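Local coordinates for carbohydrate kinase, FGGY (Novosphingobium aromaticivorans, PDB 3H6E), which probably acts as a carbohydrate kinase of the FGGY family, passing a phosphate group from a nucleotide to a sugar or related substrate, at residues A[144-150]-A[196-200]. Sequence-based numbering, arbitrary orientation.
Sequences MANATLL and ARFAP
L149 and F198 face each other in a single parallel beta bridge, which ties edge strand 148-151 to the loop between helix 187-191 and strand 201-202. It lies in the N-terminal region of an FGGY kinase of the actin-like ATPase clan. L149 uses both backbone polar atoms: its N donates to R197 O at 2.7 Å, and its O accepts A199 N at 2.9 Å. Both bonds are nearly straight at hydrogen, but the first donor sits well above the R197 carbonyl plane. T148 CA and F198 CA add C-H...O contacts to R197 O and L149 O.

Beside the bridge, L149 CB stands over the centre of the F198 ring, 3.7 Å from the centroid and 2° off its normal, in a CH-pi contact. CG of L149 is anti to its carbonyl carbon (chi1 -72°), and beyond it CD1 reaches both F198 CE2 and R197 CB. On the T148 flank, CG2 comes within 4.1 Å of A199 CB.

The R197 side chain lies alongside L149 and runs extended from CG to NE, bringing its guanidinium to the end of helix 141-145. There one guanidinium face looks at M144 O and A145 CA; the angles to M144 O are too poor for hydrogen bonding. The charge finds its mate in D137 of helix 129-139, through a salt bridge from NH1. Cut back to an alanine, R197 would keep the CB that touches L149 CD1, but the D137 carboxylate would probably lose this cation and the end of helix 141-145 the chain packed against M144 O.

Further out, T148 and L150 pair through backbone bonds with L84 and A82 of strand 81-85, so strand 148-151 is held from this neighbour too. M144, a selenomethionine, packs on L136 and brings its CB to 3.5 Å from R197 NH1.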
loop_
_atom_site.group_PDB
_atom_site.type_symbol
_atom_site.label_atom_id
_atom_site.label_comp_id
_atom_site.label_asym_id
_atom_site.label_seq_id
_atom_site.Cartn_x
_atom_site.Cartn_y
_atom_site.Cartn_z
HETATM N N MSE A 144 -0.035 24.566 15.291
HETATM C CA MSE A 144 -0.803 23.323 15.229
HETATM C C MSE A 144 -2.233 23.498 15.741
HETATM O O MSE A 144 -3.156 22.835 15.264
HETATM C CB MSE A 144 -0.109 22.199 16.001
HETATM C CG MSE A 144 1.200 21.736 15.395
HETATM SE SE MSE A 144 1.144 21.629 13.447
HETATM C CE MSE A 144 -0.220 20.248 13.219
ATOM N N ALA A 145 -2.413 24.390 16.711
ATOM C CA ALA A 145 -3.731 24.621 17.297
ATOM C C ALA A 145 -4.635 25.453 16.385
ATOM O O ALA A 145 -5.859 25.382 16.479
ATOM C CB ALA A 145 -3.594 25.279 18.660
ATOM N N ASN A 146 -4.024 26.243 15.509
ATOM C CA ASN A 146 -4.766 27.059 14.554
ATOM C C ASN A 146 -4.894 26.333 13.226
ATOM O O ASN A 146 -5.476 26.849 12.269
ATOM C CB ASN A 146 -4.051 28.391 14.325
ATOM C CG ASN A 146 -3.874 29.190 15.606
ATOM O OD1 ASN A 146 -2.942 29.989 15.732
ATOM N ND2 ASN A 146 -4.770 28.974 16.567
ATOM N N ALA A 147 -4.342 25.127 13.172
ATOM C CA ALA A 147 -4.185 24.429 11.907
ATOM C C ALA A 147 -5.414 23.635 11.492
ATOM O O ALA A 147 -6.135 23.097 12.327
ATOM C CB ALA A 147 -2.966 23.519 11.960
ATOM N N THR A 148 -5.649 23.585 10.187
ATOM C CA THR A 148 -6.537 22.596 9.611
ATOM C C THR A 148 -5.670 21.431 9.167
ATOM O O THR A 148 -4.657 21.627 8.501
ATOM C CB THR A 148 -7.295 23.155 8.404
ATOM O OG1 THR A 148 -8.217 24.155 8.850
ATOM C CG2 THR A 148 -8.057 22.039 7.683
ATOM N N LEU A 149 -6.048 20.223 9.561
ATOM C CA LEU A 149 -5.275 19.045 9.197
ATOM C C LEU A 149 -5.917 18.329 8.020
ATOM O O LEU A 149 -7.133 18.381 7.836
ATOM C CB LEU A 149 -5.106 18.113 10.395
ATOM C CG LEU A 149 -4.142 18.672 11.443
ATOM C CD1 LEU A 149 -4.036 17.752 12.650
ATOM C CD2 LEU A 149 -2.775 18.911 10.817
ATOM N N LEU A 150 -5.091 17.655 7.230
ATOM C CA LEU A 150 -5.516 17.209 5.919
ATOM C C LEU A 150 -4.481 16.253 5.327
ATOM O O LEU A 150 -3.311 16.610 5.175
ATOM C CB LEU A 150 -5.691 18.443 5.032
ATOM C CG LEU A 150 -6.366 18.348 3.670
ATOM C CD1 LEU A 150 -6.814 19.717 3.205
ATOM C CD2 LEU A 150 -5.398 17.773 2.698
ATOM N N ALA A 196 -10.626 17.276 15.860
ATOM C CA ALA A 196 -11.342 18.520 15.604
ATOM C C ALA A 196 -10.615 19.413 14.600
ATOM O O ALA A 196 -11.214 20.316 14.013
ATOM C CB ALA A 196 -11.580 19.270 16.910
ATOM N N ARG A 197 -9.323 19.161 14.406
ATOM C CA ARG A 197 -8.519 19.962 13.487
ATOM C C ARG A 197 -8.639 19.507 12.030
ATOM O O ARG A 197 -8.291 20.254 11.117
ATOM C CB ARG A 197 -7.048 19.929 13.895
ATOM C CG ARG A 197 -6.756 20.416 15.302
ATOM C CD ARG A 197 -5.271 20.249 15.597
ATOM N NE ARG A 197 -4.918 20.570 16.975
ATOM C CZ ARG A 197 -3.700 20.407 17.484
ATOM N NH1 ARG A 197 -2.721 19.920 16.728
ATOM N NH2 ARG A 197 -3.458 20.725 18.749
ATOM N N PHE A 198 -9.122 18.287 11.817
ATOM C CA PHE A 198 -9.193 17.717 10.469
ATOM C C PHE A 198 -10.289 18.302 9.575
ATOM O O PHE A 198 -11.408 18.567 10.019
ATOM C CB PHE A 198 -9.327 16.191 10.536
ATOM C CG PHE A 198 -8.011 15.474 10.631
ATOM C CD1 PHE A 198 -7.363 15.040 9.487
ATOM C CD2 PHE A 198 -7.415 15.244 11.861
ATOM C CE1 PHE A 198 -6.151 14.385 9.566
ATOM C CE2 PHE A 198 -6.201 14.590 11.947
ATOM C CZ PHE A 198 -5.567 14.161 10.794
ATOM N N ALA A 199 -9.950 18.494 8.305
ATOM C CA ALA A 199 -10.924 18.898 7.302
ATOM C C ALA A 199 -12.034 17.855 7.208
ATOM O O ALA A 199 -11.780 16.663 7.382
ATOM C CB ALA A 199 -10.247 19.071 5.964
ATOM N N PRO A 200 -13.271 18.303 6.939
ATOM C CA PRO A 200 -14.424 17.396 6.905
ATOM C C PRO A 200 -14.163 16.185 6.023
ATOM O O PRO A 200 -13.665 16.331 4.906
ATOM C CB PRO A 200 -15.533 18.265 6.308
ATOM C CG PRO A 200 -15.159 19.652 6.701
ATOM C CD PRO A 200 -13.655 19.696 6.655
#